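Local coordinates for thioredoxin-like protein (Klebsiella pneumoniae subsp. pneumoniae MGH 78578, PDB 3TY1), which probably binds carbohydrate, as a member of the galactose mutarotase-like proteins, although its role as an aldose 1-epimerase is only putative, at residues D30-I35 against H54-L59; Y119-H124 against H136-N141; Y157-R162 against Y183-N188; D205-Y210 against G318-Y323. One frame throughout, in Å; residues are numbered along the deposited sequence.

Contact 1 (D30-I35 against H54-L59); sequences DHAFSI and HSKDGL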
loop_
_atom_site.group_PDB
_atom_site.type_symbol
_atom_site.label_atom_id
_atom_site.label_comp_id
_atom_site.label_asym_id
_atom_site.label_seq_id
_atom_site.Cartn_x
_atom_site.Cartn_y
_atom_site.Cartn_z
ATOM N N ASP A 30 41.219 11.636 14.439
ATOM C CA ASP A 30 41.918 10.863 13.424
ATOM C C ASP A 30 41.056 10.967 12.119
ATOM O O ASP A 30 40.804 12.072 11.683
ATOM C CB ASP A 30 42.093 9.419 13.920
ATOM C CG ASP A 30 42.804 9.347 15.277
ATOM O OD1 ASP A 30 43.647 10.227 15.591
ATOM O OD2 ASP A 30 42.516 8.407 16.033
ATOM N N HIS A 31 40.554 9.864 11.567
ATOM C CA HIS A 31 39.830 9.890 10.302
ATOM C C HIS A 31 38.501 10.623 10.460
ATOM O O HIS A 31 37.722 10.248 11.351
ATOM C CB HIS A 31 39.573 8.466 9.821
ATOM C CG HIS A 31 40.805 7.743 9.356
ATOM N ND1 HIS A 31 41.294 7.880 8.074
ATOM C CD2 HIS A 31 41.616 6.845 9.974
ATOM C CE1 HIS A 31 42.370 7.125 7.933
ATOM N NE2 HIS A 31 42.579 6.479 9.067
ATOM N N ALA A 32 38.265 11.655 9.625
ATOM C CA ALA A 32 37.035 12.449 9.663
ATOM C C ALA A 32 35.870 11.704 9.064
ATOM O O ALA A 32 35.996 11.047 8.037
ATOM C CB ALA A 32 37.202 13.762 8.930
ATOM N N PHE A 33 34.702 11.886 9.663
ATOM C CA PHE A 33 33.508 11.276 9.161
ATOM C C PHE A 33 32.257 11.974 9.696
ATOM O O PHE A 33 32.299 12.771 10.643
ATOM C CB PHE A 33 33.469 9.779 9.544
ATOM C CG PHE A 33 33.364 9.519 11.013
ATOM C CD1 PHE A 33 32.105 9.448 11.634
ATOM C CD2 PHE A 33 34.487 9.318 11.774
ATOM C CE1 PHE A 33 32.006 9.202 12.998
ATOM C CE2 PHE A 33 34.384 9.047 13.156
ATOM C CZ PHE A 33 33.144 8.999 13.752
ATOM N N SER A 34 31.144 11.663 9.079
ATOM C CA SER A 34 29.846 12.091 9.601
ATOM C C SER A 34 28.874 10.964 9.346
ATOM O O SER A 34 29.146 10.090 8.515
ATOM C CB SER A 34 29.377 13.372 8.942
ATOM O OG SER A 34 29.073 13.143 7.582
ATOM N N ILE A 35 27.799 10.940 10.130
ATOM C CA ILE A 35 26.737 9.943 9.977
ATOM C C ILE A 35 25.453 10.769 9.905
ATOM O O ILE A 35 25.206 11.610 10.790
ATOM C CB ILE A 35 26.680 8.912 11.152
ATOM C CG1 ILE A 35 28.071 8.298 11.374
ATOM C CG2 ILE A 35 25.640 7.840 10.844
ATOM C CD1 ILE A 35 28.223 7.465 12.659
ATOM N N HIS A 54 29.470 9.064 5.970
ATOM C CA HIS A 54 30.308 9.796 5.018
ATOM C C HIS A 54 31.736 9.788 5.544
ATOM O O HIS A 54 31.979 10.222 6.660
ATOM C CB HIS A 54 29.898 11.257 4.893
ATOM C CG HIS A 54 28.513 11.484 4.366
ATOM N ND1 HIS A 54 28.241 11.626 3.014
ATOM C CD2 HIS A 54 27.323 11.649 5.012
ATOM C CE1 HIS A 54 26.946 11.859 2.852
ATOM N NE2 HIS A 54 26.363 11.882 4.045
ATOM N N SER A 55 32.681 9.324 4.745
ATOM C CA SER A 55 34.087 9.314 5.120
ATOM C C SER A 55 34.876 10.315 4.281
ATOM O O SER A 55 34.589 10.493 3.083
ATOM C CB SER A 55 34.635 7.931 4.896
ATOM O OG SER A 55 34.129 7.036 5.864
ATOM N N LYS A 56 35.881 10.946 4.880
ATOM C CA LYS A 56 36.749 11.798 4.082
ATOM C C LYS A 56 37.648 10.911 3.186
ATOM O O LYS A 56 37.647 11.102 1.971
ATOM C CB LYS A 56 37.583 12.755 4.944
ATOM C CG LYS A 56 38.339 13.816 4.102
ATOM C CD LYS A 56 38.813 15.023 4.931
ATOM C CE LYS A 56 39.786 14.615 6.037
ATOM N NZ LYS A 56 40.340 15.772 6.789
ATOM N N ASP A 57 38.301 9.893 3.781
ATOM C CA ASP A 57 39.323 9.062 3.164
ATOM C C ASP A 57 39.012 7.557 3.294
ATOM O O ASP A 57 39.905 6.772 3.536
ATOM C CB ASP A 57 40.659 9.376 3.893
ATOM C CG ASP A 57 40.528 9.279 5.429
ATOM O OD1 ASP A 57 39.524 8.716 5.902
ATOM O OD2 ASP A 57 41.392 9.776 6.171
ATOM N N GLY A 58 37.752 7.167 3.206
ATOM C CA GLY A 58 37.377 5.785 3.396
ATOM C C GLY A 58 36.187 5.469 2.548
ATOM O O GLY A 58 36.089 5.970 1.441
ATOM N N LEU A 59 35.286 4.661 3.093
ATOM C CA LEU A 59 34.079 4.279 2.398
ATOM C C LEU A 59 32.928 5.201 2.787
ATOM O O LEU A 59 32.719 5.487 3.981
ATOM C CB LEU A 59 33.689 2.853 2.727
ATOM C CG LEU A 59 34.622 1.703 2.329
ATOM C CD1 LEU A 59 33.979 0.346 2.713
ATOM C CD2 LEU A 59 34.911 1.807 0.817
HETATM O O HOH W 1 40.220 11.775 7.330
#

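Contact 2 (Y119-H124 against H136-N141); sequences YEWTGH and HGKAGN. With SO4 (sulfate ion), chain L.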
loop_
_atom_site.group_PDB
_atom_site.type_symbol
_atom_site.label_atom_id
_atom_site.label_comp_id
_atom_site.label_asym_id
_atom_site.label_seq_id
_atom_site.Cartn_x
_atom_site.Cartn_y
_atom_site.Cartn_z
ATOM N N TYR A 119 13.244 -12.993 5.379
ATOM C CA TYR A 119 13.746 -14.272 5.934
ATOM C C TYR A 119 12.680 -15.355 5.996
ATOM O O TYR A 119 12.995 -16.542 6.021
ATOM C CB TYR A 119 14.333 -14.061 7.328
ATOM C CG TYR A 119 15.629 -13.300 7.311
ATOM C CD1 TYR A 119 15.648 -11.909 7.191
ATOM C CD2 TYR A 119 16.865 -13.970 7.427
ATOM C CE1 TYR A 119 16.844 -11.208 7.167
ATOM C CE2 TYR A 119 18.081 -13.262 7.428
ATOM C CZ TYR A 119 18.056 -11.877 7.277
ATOM O OH TYR A 119 19.226 -11.154 7.270
ATOM N N GLU A 120 11.414 -14.964 6.004
ATOM C CA GLU A 120 10.314 -15.944 6.062
ATOM C C GLU A 120 10.326 -16.860 4.812
ATOM O O GLU A 120 10.037 -18.069 4.897
ATOM C CB GLU A 120 8.978 -15.221 6.260
ATOM C CG GLU A 120 7.879 -16.120 6.785
ATOM C CD GLU A 120 6.505 -15.469 6.828
ATOM O OE1 GLU A 120 6.404 -14.253 7.088
ATOM O OE2 GLU A 120 5.507 -16.206 6.661
ATOM N N TRP A 121 10.672 -16.283 3.664
ATOM C CA TRP A 121 10.950 -17.047 2.439
ATOM C C TRP A 121 11.809 -16.202 1.515
ATOM O O TRP A 121 12.039 -15.021 1.787
ATOM C CB TRP A 121 9.674 -17.523 1.712
ATOM C CG TRP A 121 8.938 -16.458 1.062
ATOM C CD1 TRP A 121 9.081 -16.039 -0.226
ATOM C CD2 TRP A 121 7.990 -15.594 1.666
ATOM N NE1 TRP A 121 8.265 -14.984 -0.469
ATOM C CE2 TRP A 121 7.596 -14.667 0.683
ATOM C CE3 TRP A 121 7.436 -15.504 2.948
ATOM C CZ2 TRP A 121 6.663 -13.645 0.936
ATOM C CZ3 TRP A 121 6.517 -14.502 3.205
ATOM C CH2 TRP A 121 6.135 -13.579 2.195
ATOM N N THR A 122 12.248 -16.807 0.416
ATOM C CA THR A 122 13.076 -16.139 -0.570
ATOM C C THR A 122 12.856 -16.743 -1.957
ATOM O O THR A 122 12.099 -17.683 -2.136
ATOM C CB THR A 122 14.584 -16.257 -0.189
ATOM O OG1 THR A 122 15.313 -15.243 -0.860
ATOM C CG2 THR A 122 15.161 -17.682 -0.508
ATOM N N GLY A 123 13.514 -16.159 -2.949
ATOM C CA GLY A 123 13.566 -16.745 -4.273
ATOM C C GLY A 123 12.486 -16.286 -5.228
ATOM O O GLY A 123 11.618 -15.468 -4.873
ATOM N N HIS A 124 12.523 -16.841 -6.433
ATOM C CA HIS A 124 11.543 -16.487 -7.462
ATOM C C HIS A 124 10.125 -16.799 -6.965
ATOM O O HIS A 124 9.937 -17.690 -6.146
ATOM C CB HIS A 124 11.801 -17.251 -8.753
ATOM C CG HIS A 124 13.055 -16.861 -9.454
ATOM N ND1 HIS A 124 13.593 -17.624 -10.464
ATOM C CD2 HIS A 124 13.884 -15.805 -9.295
ATOM C CE1 HIS A 124 14.683 -17.038 -10.918
ATOM N NE2 HIS A 124 14.873 -15.929 -10.234
ATOM N N HIS A 136 11.592 -12.846 -3.490
ATOM C CA HIS A 136 12.636 -12.503 -2.500
ATOM C C HIS A 136 12.166 -12.058 -1.136
ATOM O O HIS A 136 12.911 -11.394 -0.408
ATOM C CB HIS A 136 13.666 -11.494 -3.099
ATOM C CG HIS A 136 14.520 -12.104 -4.154
ATOM N ND1 HIS A 136 14.960 -13.406 -4.073
ATOM C CD2 HIS A 136 15.059 -11.591 -5.294
ATOM C CE1 HIS A 136 15.710 -13.683 -5.122
ATOM N NE2 HIS A 136 15.797 -12.600 -5.874
ATOM N N GLY A 137 10.967 -12.464 -0.755
ATOM C CA GLY A 137 10.495 -12.239 0.591
ATOM C C GLY A 137 10.216 -10.789 0.937
ATOM O O GLY A 137 10.019 -9.909 0.040
ATOM N N LYS A 138 10.187 -10.536 2.234
ATOM C CA LYS A 138 9.714 -9.236 2.756
ATOM C C LYS A 138 10.705 -8.351 3.469
ATOM O O LYS A 138 10.406 -7.156 3.621
ATOM C CB LYS A 138 8.472 -9.437 3.654
ATOM C CG LYS A 138 7.211 -9.824 2.841
ATOM C CD LYS A 138 5.928 -9.763 3.674
ATOM C CE LYS A 138 5.385 -8.318 3.859
ATOM N NZ LYS A 138 4.235 -8.251 4.844
ATOM N N ALA A 139 11.866 -8.874 3.884
ATOM C CA ALA A 139 12.798 -8.089 4.723
ATOM C C ALA A 139 13.196 -6.807 4.032
ATOM O O ALA A 139 13.205 -5.714 4.637
ATOM C CB ALA A 139 14.064 -8.907 5.124
ATOM N N GLY A 140 13.512 -6.929 2.756
ATOM C CA GLY A 140 13.957 -5.784 1.979
ATOM C C GLY A 140 12.942 -4.657 1.772
ATOM O O GLY A 140 13.328 -3.527 1.410
ATOM N N ASN A 141 11.656 -4.963 1.948
ATOM C CA ASN A 141 10.585 -3.968 1.849
ATOM C C ASN A 141 9.863 -3.746 3.176
ATOM O O ASN A 141 8.717 -3.346 3.195
ATOM C CB ASN A 141 9.648 -4.336 0.712
ATOM C CG ASN A 141 10.210 -3.966 -0.640
ATOM O OD1 ASN A 141 10.075 -2.840 -1.063
ATOM N ND2 ASN A 141 10.823 -4.916 -1.335
HETATM S S SO4 L . 16.996 -11.647 -9.414
HETATM O O1 SO4 L . 17.202 -10.268 -9.867
HETATM O O2 SO4 L . 18.012 -12.543 -10.009
HETATM O O3 SO4 L . 17.078 -11.733 -7.953
HETATM O O4 SO4 L . 15.655 -12.067 -9.826
HETATM O O HOH W 2 9.978 -13.009 3.737
#

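Contact 3 (Y157-R162 against Y183-N188); sequences YEIRIR and YVPGSN. With SO4 (sulfate ion), chain I.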
loop_
_atom_site.group_PDB
_atom_site.type_symbol
_atom_site.label_atom_id
_atom_site.label_comp_id
_atom_site.label_asym_id
_atom_site.label_seq_id
_atom_site.Cartn_x
_atom_site.Cartn_y
_atom_site.Cartn_z
ATOM N N TYR A 157 37.563 4.116 16.597
ATOM C CA TYR A 157 36.235 4.743 16.372
ATOM C C TYR A 157 35.302 3.943 15.489
ATOM O O TYR A 157 34.623 4.474 14.611
ATOM C CB TYR A 157 36.383 6.192 15.846
ATOM C CG TYR A 157 37.196 7.071 16.773
ATOM C CD1 TYR A 157 36.670 7.513 17.984
ATOM C CD2 TYR A 157 38.500 7.452 16.445
ATOM C CE1 TYR A 157 37.416 8.344 18.824
ATOM C CE2 TYR A 157 39.244 8.267 17.274
ATOM C CZ TYR A 157 38.715 8.707 18.459
ATOM O OH TYR A 157 39.477 9.525 19.269
ATOM N N GLU A 158 35.252 2.635 15.752
ATOM C CA GLU A 158 34.369 1.756 15.033
ATOM C C GLU A 158 32.906 2.230 15.166
ATOM O O GLU A 158 32.452 2.534 16.242
ATOM C CB GLU A 158 34.484 0.325 15.559
ATOM C CG GLU A 158 33.708 -0.688 14.739
ATOM C CD GLU A 158 33.708 -2.112 15.339
ATOM O OE1 GLU A 158 33.885 -2.271 16.541
ATOM O OE2 GLU A 158 33.454 -3.068 14.604
ATOM N N ILE A 159 32.211 2.243 14.029
ATOM C CA ILE A 159 30.834 2.636 13.910
ATOM C C ILE A 159 30.025 1.357 13.720
ATOM O O ILE A 159 30.419 0.496 12.949
ATOM C CB ILE A 159 30.636 3.540 12.689
ATOM C CG1 ILE A 159 31.499 4.818 12.829
ATOM C CG2 ILE A 159 29.100 3.876 12.456
ATOM C CD1 ILE A 159 31.609 5.601 11.463
ATOM N N ARG A 160 28.905 1.247 14.430
ATOM C CA ARG A 160 27.978 0.166 14.221
ATOM C C ARG A 160 26.600 0.740 14.000
ATOM O O ARG A 160 26.172 1.644 14.730
ATOM C CB ARG A 160 27.950 -0.789 15.424
ATOM C CG ARG A 160 29.305 -1.355 15.724
ATOM C CD ARG A 160 29.272 -2.471 16.744
ATOM N NE ARG A 160 30.626 -2.953 16.997
ATOM C CZ ARG A 160 30.944 -4.003 17.760
ATOM N NH1 ARG A 160 30.012 -4.702 18.373
ATOM N NH2 ARG A 160 32.219 -4.364 17.887
ATOM N N ILE A 161 25.915 0.211 13.010
ATOM C CA ILE A 161 24.571 0.654 12.689
ATOM C C ILE A 161 23.683 -0.574 12.753
ATOM O O ILE A 161 23.841 -1.514 11.954
ATOM C CB ILE A 161 24.518 1.340 11.345
ATOM C CG1 ILE A 161 25.349 2.621 11.377
ATOM C CG2 ILE A 161 23.026 1.662 10.983
ATOM C CD1 ILE A 161 25.344 3.371 10.078
ATOM N N ARG A 162 22.747 -0.554 13.695
ATOM C CA ARG A 162 21.822 -1.676 13.912
ATOM C C ARG A 162 20.413 -1.293 13.505
ATOM O O ARG A 162 19.996 -0.164 13.719
ATOM C CB ARG A 162 21.783 -2.102 15.397
ATOM C CG ARG A 162 23.024 -2.761 15.892
ATOM C CD ARG A 162 22.915 -3.206 17.357
ATOM N NE ARG A 162 22.985 -2.074 18.254
ATOM C CZ ARG A 162 24.107 -1.475 18.650
ATOM N NH1 ARG A 162 25.312 -1.897 18.253
ATOM N NH2 ARG A 162 24.016 -0.429 19.461
ATOM N N TYR A 183 31.761 -0.641 10.629
ATOM C CA TYR A 183 32.735 0.006 9.760
ATOM C C TYR A 183 33.742 0.786 10.587
ATOM O O TYR A 183 33.348 1.577 11.429
ATOM C CB TYR A 183 32.014 0.933 8.758
ATOM C CG TYR A 183 33.015 1.669 7.901
ATOM C CD1 TYR A 183 33.831 0.964 7.012
ATOM C CD2 TYR A 183 33.151 3.032 7.958
ATOM C CE1 TYR A 183 34.801 1.600 6.241
ATOM C CE2 TYR A 183 34.132 3.686 7.190
ATOM C CZ TYR A 183 34.959 2.958 6.334
ATOM O OH TYR A 183 35.920 3.634 5.585
ATOM N N VAL A 184 35.038 0.539 10.353
ATOM C CA VAL A 184 36.104 1.289 10.973
ATOM C C VAL A 184 36.466 2.449 10.013
ATOM O O VAL A 184 36.849 2.233 8.860
ATOM C CB VAL A 184 37.351 0.435 11.276
ATOM C CG1 VAL A 184 38.470 1.320 11.858
ATOM C CG2 VAL A 184 37.015 -0.682 12.219
ATOM N N PRO A 185 36.339 3.699 10.489
ATOM C CA PRO A 185 36.663 4.837 9.638
ATOM C C PRO A 185 38.008 4.731 8.956
ATOM O O PRO A 185 38.974 4.340 9.580
ATOM C CB PRO A 185 36.638 6.002 10.629
ATOM C CG PRO A 185 35.515 5.674 11.483
ATOM C CD PRO A 185 35.668 4.152 11.723
ATOM N N GLY A 186 38.054 5.011 7.659
ATOM C CA GLY A 186 39.306 4.870 6.882
ATOM C C GLY A 186 39.572 3.497 6.256
ATOM O O GLY A 186 40.437 3.366 5.388
ATOM N N SER A 187 38.835 2.487 6.689
ATOM C CA SER A 187 38.988 1.127 6.199
ATOM C C SER A 187 38.413 0.986 4.790
ATOM O O SER A 187 37.505 1.737 4.389
ATOM C CB SER A 187 38.204 0.144 7.109
ATOM O OG SER A 187 38.482 -1.210 6.695
ATOM N N ASN A 188 38.870 -0.034 4.070
ATOM C CA ASN A 188 38.272 -0.389 2.781
ATOM C C ASN A 188 37.292 -1.576 2.924
ATOM O O ASN A 188 36.870 -2.126 1.917
ATOM C CB ASN A 188 39.359 -0.723 1.711
ATOM C CG ASN A 188 40.146 -1.967 2.038
ATOM O OD1 ASN A 188 40.250 -2.334 3.217
ATOM N ND2 ASN A 188 40.736 -2.627 1.005
HETATM S S SO4 I . 31.960 -7.726 19.693
HETATM O O1 SO4 I . 33.066 -7.513 18.758
HETATM O O2 SO4 I . 32.335 -8.790 20.615
HETATM O O3 SO4 I . 31.743 -6.519 20.472
HETATM O O4 SO4 I . 30.764 -8.196 19.013
#

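Contact 4 (D205-Y210 against G318-Y323); sequences DYQIIY and GTSYAY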
loop_
_atom_site.group_PDB
_atom_site.type_symbol
_atom_site.label_atom_id
_atom_site.label_comp_id
_atom_site.label_asym_id
_atom_site.label_seq_id
_atom_site.Cartn_x
_atom_site.Cartn_y
_atom_site.Cartn_z
ATOM N N ASP A 205 10.139 -22.179 9.467
ATOM C CA ASP A 205 11.045 -22.155 8.314
ATOM C C ASP A 205 11.674 -20.768 8.111
ATOM O O ASP A 205 11.090 -19.770 8.496
ATOM C CB ASP A 205 10.295 -22.497 7.009
ATOM C CG ASP A 205 9.914 -23.949 6.896
ATOM O OD1 ASP A 205 10.310 -24.796 7.738
ATOM O OD2 ASP A 205 9.206 -24.235 5.924
ATOM N N TYR A 206 12.879 -20.736 7.550
ATOM C CA TYR A 206 13.468 -19.488 7.101
ATOM C C TYR A 206 14.365 -19.783 5.924
ATOM O O TYR A 206 14.804 -20.920 5.746
ATOM C CB TYR A 206 14.218 -18.763 8.219
ATOM C CG TYR A 206 15.573 -19.355 8.608
ATOM C CD1 TYR A 206 15.679 -20.366 9.574
ATOM C CD2 TYR A 206 16.731 -18.894 8.012
ATOM C CE1 TYR A 206 16.932 -20.881 9.928
ATOM C CE2 TYR A 206 17.964 -19.396 8.349
ATOM C CZ TYR A 206 18.071 -20.375 9.296
ATOM O OH TYR A 206 19.331 -20.822 9.564
ATOM N N GLN A 207 14.550 -18.761 5.100
ATOM C CA GLN A 207 15.483 -18.753 3.989
ATOM C C GLN A 207 16.107 -17.368 3.875
ATOM O O GLN A 207 15.436 -16.375 4.150
ATOM C CB GLN A 207 14.791 -19.027 2.667
ATOM C CG GLN A 207 14.009 -20.312 2.554
ATOM C CD GLN A 207 13.262 -20.352 1.254
ATOM O OE1 GLN A 207 12.150 -19.808 1.159
ATOM N NE2 GLN A 207 13.875 -20.962 0.219
ATOM N N ILE A 208 17.354 -17.288 3.420
ATOM C CA ILE A 208 17.983 -15.963 3.180
ATOM C C ILE A 208 19.012 -16.024 2.071
ATOM O O ILE A 208 19.776 -16.955 2.009
ATOM C CB ILE A 208 18.611 -15.382 4.485
ATOM C CG1 ILE A 208 19.269 -13.995 4.294
ATOM C CG2 ILE A 208 19.608 -16.388 5.123
ATOM C CD1 ILE A 208 18.297 -12.873 3.848
ATOM N N ILE A 209 19.032 -14.993 1.213
ATOM C CA ILE A 209 20.073 -14.801 0.231
ATOM C C ILE A 209 20.561 -13.360 0.462
ATOM O O ILE A 209 19.727 -12.425 0.500
ATOM C CB ILE A 209 19.532 -14.966 -1.235
ATOM C CG1 ILE A 209 18.989 -16.370 -1.473
ATOM C CG2 ILE A 209 20.614 -14.586 -2.240
ATOM C CD1 ILE A 209 18.405 -16.614 -2.859
ATOM N N TYR A 210 21.879 -13.184 0.650
ATOM C CA TYR A 210 22.520 -11.873 0.734
ATOM C C TYR A 210 22.862 -11.463 -0.703
ATOM O O TYR A 210 23.941 -11.771 -1.233
ATOM C CB TYR A 210 23.732 -11.944 1.657
ATOM C CG TYR A 210 23.303 -11.922 3.107
ATOM C CD1 TYR A 210 22.861 -13.056 3.748
ATOM C CD2 TYR A 210 23.268 -10.719 3.811
ATOM C CE1 TYR A 210 22.410 -12.996 5.072
ATOM C CE2 TYR A 210 22.885 -10.668 5.079
ATOM C CZ TYR A 210 22.444 -11.802 5.727
ATOM O OH TYR A 210 22.003 -11.690 7.018
ATOM N N GLY A 318 23.810 -17.727 0.220
ATOM C CA GLY A 318 22.529 -17.981 0.799
ATOM C C GLY A 318 22.375 -19.319 1.454
ATOM O O GLY A 318 23.282 -20.180 1.377
ATOM N N THR A 319 21.237 -19.475 2.132
ATOM C CA THR A 319 20.795 -20.789 2.602
ATOM C C THR A 319 20.113 -21.544 1.446
ATOM O O THR A 319 20.028 -22.776 1.447
ATOM C CB THR A 319 19.825 -20.709 3.811
ATOM O OG1 THR A 319 18.660 -19.982 3.432
ATOM C CG2 THR A 319 20.482 -20.057 5.025
ATOM N N SER A 320 19.641 -20.787 0.461
ATOM C CA SER A 320 18.915 -21.304 -0.697
ATOM C C SER A 320 19.457 -20.740 -1.999
ATOM O O SER A 320 20.152 -19.700 -2.044
ATOM C CB SER A 320 17.411 -20.946 -0.603
ATOM O OG SER A 320 16.633 -21.957 -0.011
ATOM N N TYR A 321 19.144 -21.471 -3.064
ATOM C CA TYR A 321 19.274 -20.974 -4.417
ATOM C C TYR A 321 17.991 -20.195 -4.700
ATOM O O TYR A 321 17.062 -20.179 -3.890
ATOM C CB TYR A 321 19.495 -22.111 -5.436
ATOM C CG TYR A 321 20.804 -22.828 -5.230
ATOM C CD1 TYR A 321 22.033 -22.149 -5.340
ATOM C CD2 TYR A 321 20.839 -24.184 -4.931
ATOM C CE1 TYR A 321 23.262 -22.850 -5.166
ATOM C CE2 TYR A 321 22.038 -24.859 -4.740
ATOM C CZ TYR A 321 23.248 -24.196 -4.854
ATOM O OH TYR A 321 24.443 -24.889 -4.655
ATOM N N ALA A 322 17.956 -19.537 -5.855
ATOM C CA ALA A 322 16.875 -18.628 -6.187
ATOM C C ALA A 322 15.616 -19.267 -6.773
ATOM O O ALA A 322 14.691 -18.544 -7.207
ATOM C CB ALA A 322 17.420 -17.499 -7.134
ATOM N N TYR A 323 15.565 -20.599 -6.812
ATOM C CA TYR A 323 14.336 -21.289 -7.189
ATOM C C TYR A 323 13.228 -20.948 -6.198
ATOM O O TYR A 323 13.520 -20.500 -5.108
ATOM C CB TYR A 323 14.509 -22.806 -7.232
ATOM C CG TYR A 323 15.524 -23.291 -8.229
ATOM C CD1 TYR A 323 15.270 -23.225 -9.585
ATOM C CD2 TYR A 323 16.756 -23.815 -7.810
ATOM C CE1 TYR A 323 16.209 -23.674 -10.512
ATOM C CE2 TYR A 323 17.703 -24.264 -8.727
ATOM C CZ TYR A 323 17.420 -24.181 -10.075
ATOM O OH TYR A 323 18.329 -24.599 -11.005
HETATM O O HOH W 3 12.827 -20.203 -2.363
#

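Contact 1 (D30-I35 against H54-L59)
Ser34 and His54 form a hydrogen-bonded pair in the antiparallel beta hairpin of strands 33-39 and 49-55. The N-H of Ser34 is taken by His54 O at 2.9 Å, and Ser34 O receives His54 N at 2.8 Å, so both residues' backbone groups are satisfied. Phe33 and Ser55 follow as a non-hydrogen-bonded pair. Phe33 N bonds to Ser23 OG, and the two residues also share a backbone bond, while the Phe33 ring leads away toward Ile159 and Pro185. Beyond it, Lys56 N reaches Ala32 O at 3.2 Å, tilted from the carbonyl plane. The Ala32 N-H goes to a water 3.0 Å away. This water donates to Asp57 OD2, which also accepts from His31 ND1 at 2.7 Å; a weak bond from ND1 to Asp57 OD1 shares the same N-H. The histidine approaches OD2 from above the carboxylate plane, the ring and carboxylate planes lying 68° apart. Asp57 has two conformers and these bonds hold for one of them, so they are doubtful. On the face shared with His54, a chi1 of 68° sets Ser34 OG between its backbone N and carbonyl carbon, 3.4 Å from His54 CD2 and oblique to that ring.

Contact 2 (Y119-H124 against H136-N141)
In the buried loops of this supersandwich, Gly123 and His136 are hydrogen-bonded beside a sulfate-binding pocket. His136 N donates to Gly123 O at 3.0 Å, and Gly123 N returns a weak bond to the ring atom His136 ND1. The imidazole is thus used at both nitrogens, since His136 NE2 points at sulfate O3 from 2.6 Å, with the anion at the ring edge. His211 binds the same sulfate, and Trp106 meets the His136 ring edge-to-face. Though probably from the crystallisation liquor, the anion marks a site consistent with a sugar pocket of mutarotase relatives.

Next along the chain, Gly137 CA lies over one face of the Trp121 indole, a CH-pi contact 3.9 Å from the centroid of the five-membered ring and 23° off the normal. With chi1 at 72°, Trp121 CG is tucked beside both N and C of its own main chain, which turns that face to the glycine. The same CA is 3.4 Å from Trp121 O, a closeness suited to glycine. Trp121 NE1 is held by Thr134 O, which fixes the indole's rotation. Lys138 CG passes Trp121 CH2 at 4.0 Å before the lysine amine reaches Glu108 of the second subunit. A water accepts from Lys138 N and weakly from Trp121 N. Tyr119, its hydroxyl bonded to Tyr210, meets the Ala139 methyl obliquely, CD1 to CB 4.0 Å.

Contact 3 (Y157-R162 against Y183-N188)
Ile159 N donates to Tyr183 O at 2.9 Å and 170°, and Tyr183 N answers to Ile159 O at the same length, 2.9 Å, in the carbonyl plane. These reciprocal bonds make Ile159 and Tyr183 a hydrogen-bonded pair at the open end of the antiparallel strands 159-169 and 173-183. Past Tyr183 the chain leaves the strand in a type II turn from Val184 to Ser187, with Pro185 and Gly186 at the corner. Pro185 turns back toward the other segment: its CG lies 3.9 Å from Ile159 CD1, while its CD sits 3.1 Å from Tyr157 O, a tight fit against that carbonyl. Phe33 packs on both Ile159 and Pro185.

The Tyr183 hydroxyl spans the turn, donating to Ser187 O at 2.7 Å along a lone pair, with the acceptor at the ring edge. It also bonds to Leu59 N, so two backbone groups fix the end of the ring. Just before the strand, Glu158 extends with CG anti to its backbone N (chi1 -173°), and the Glu158 and Val184 side chains cross at about a right angle, CG to CG2 4.2 Å. The carboxylate end accepts Arg160 NH2 at 3.0 Å, OE1 being met on its syn side. A sulfate, probably from the crystallisation liquor, lies at the guanidinium edge, where Arg160 NH1 reaches O3 at 3.3 Å. With a carboxylate and a sulfate both in its plane, the arginine probably stays charged. Its salt bridge links residues two apart on one segment rather than the two segments, which are joined by backbone bonds and apolar contact.

Contact 4 (D205-Y210 against G318-Y323)
Ile209 and Gly318 come within 4.1 Å at their CA atoms in a single backbone bridge, after which Thr319 N donates to Ile208 O at 2.9 Å, nearly along the C=O axis. Where the chain then turns from the strand, side chains take over the pairing. Thr319 OG1, flanked by the residue's own N and C (chi1 61°), accepts the N-H of Ile208 at 3.0 Å. The Thr319 methyl meets the Ile208 branch obliquely, CG2 to CG2 3.8 Å. Further on, Gln207 NE2 donates to Ser320 OG at 2.9 Å with the serine oxygen in the amide plane. Gln207 NE2 also donates to a water at 2.9 Å that donates on to Tyr323 O, and Gln207 OE1 is held by Thr122 N, so the amide is fixed at both ends. Ser320 OG also bonds to Glu328 in helix 325-330. By contrast, Ser320 N is buried without a partner. Ile209 lies alongside the loop, with CG1 3.6 Å from Ser320 O and its CD1 near Ala322. The arrangement is that of a loop leaving an antiparallel strand, here 311-318, and staying fastened to its neighbour 204-214 inside the supersandwich.

The four contacts form two touching pairs on opposite sides of the chain's centre. Contacts 1 and 3 have centres 9 Å apart; contact 1 lies at the surface and contact 3 is partly buried. Each joins the open end of a hairpin, in different sheets. Contacts 2 and 4, likewise 9 Å between centres, are buried: the loop of 119-124 lies against strand 204-214, which contact 4 shares with 318-323. Main-chain pairing carries most of contacts 1 and 3; contact 1 adds a His-carboxylate bond and contact 3 a salt bridge, and sulfate is met in contacts 2 and 3. In the interior pair, a side-chain amide, hydroxyls and an imidazole replace much of that pairing, with more aromatic packing in contact 2.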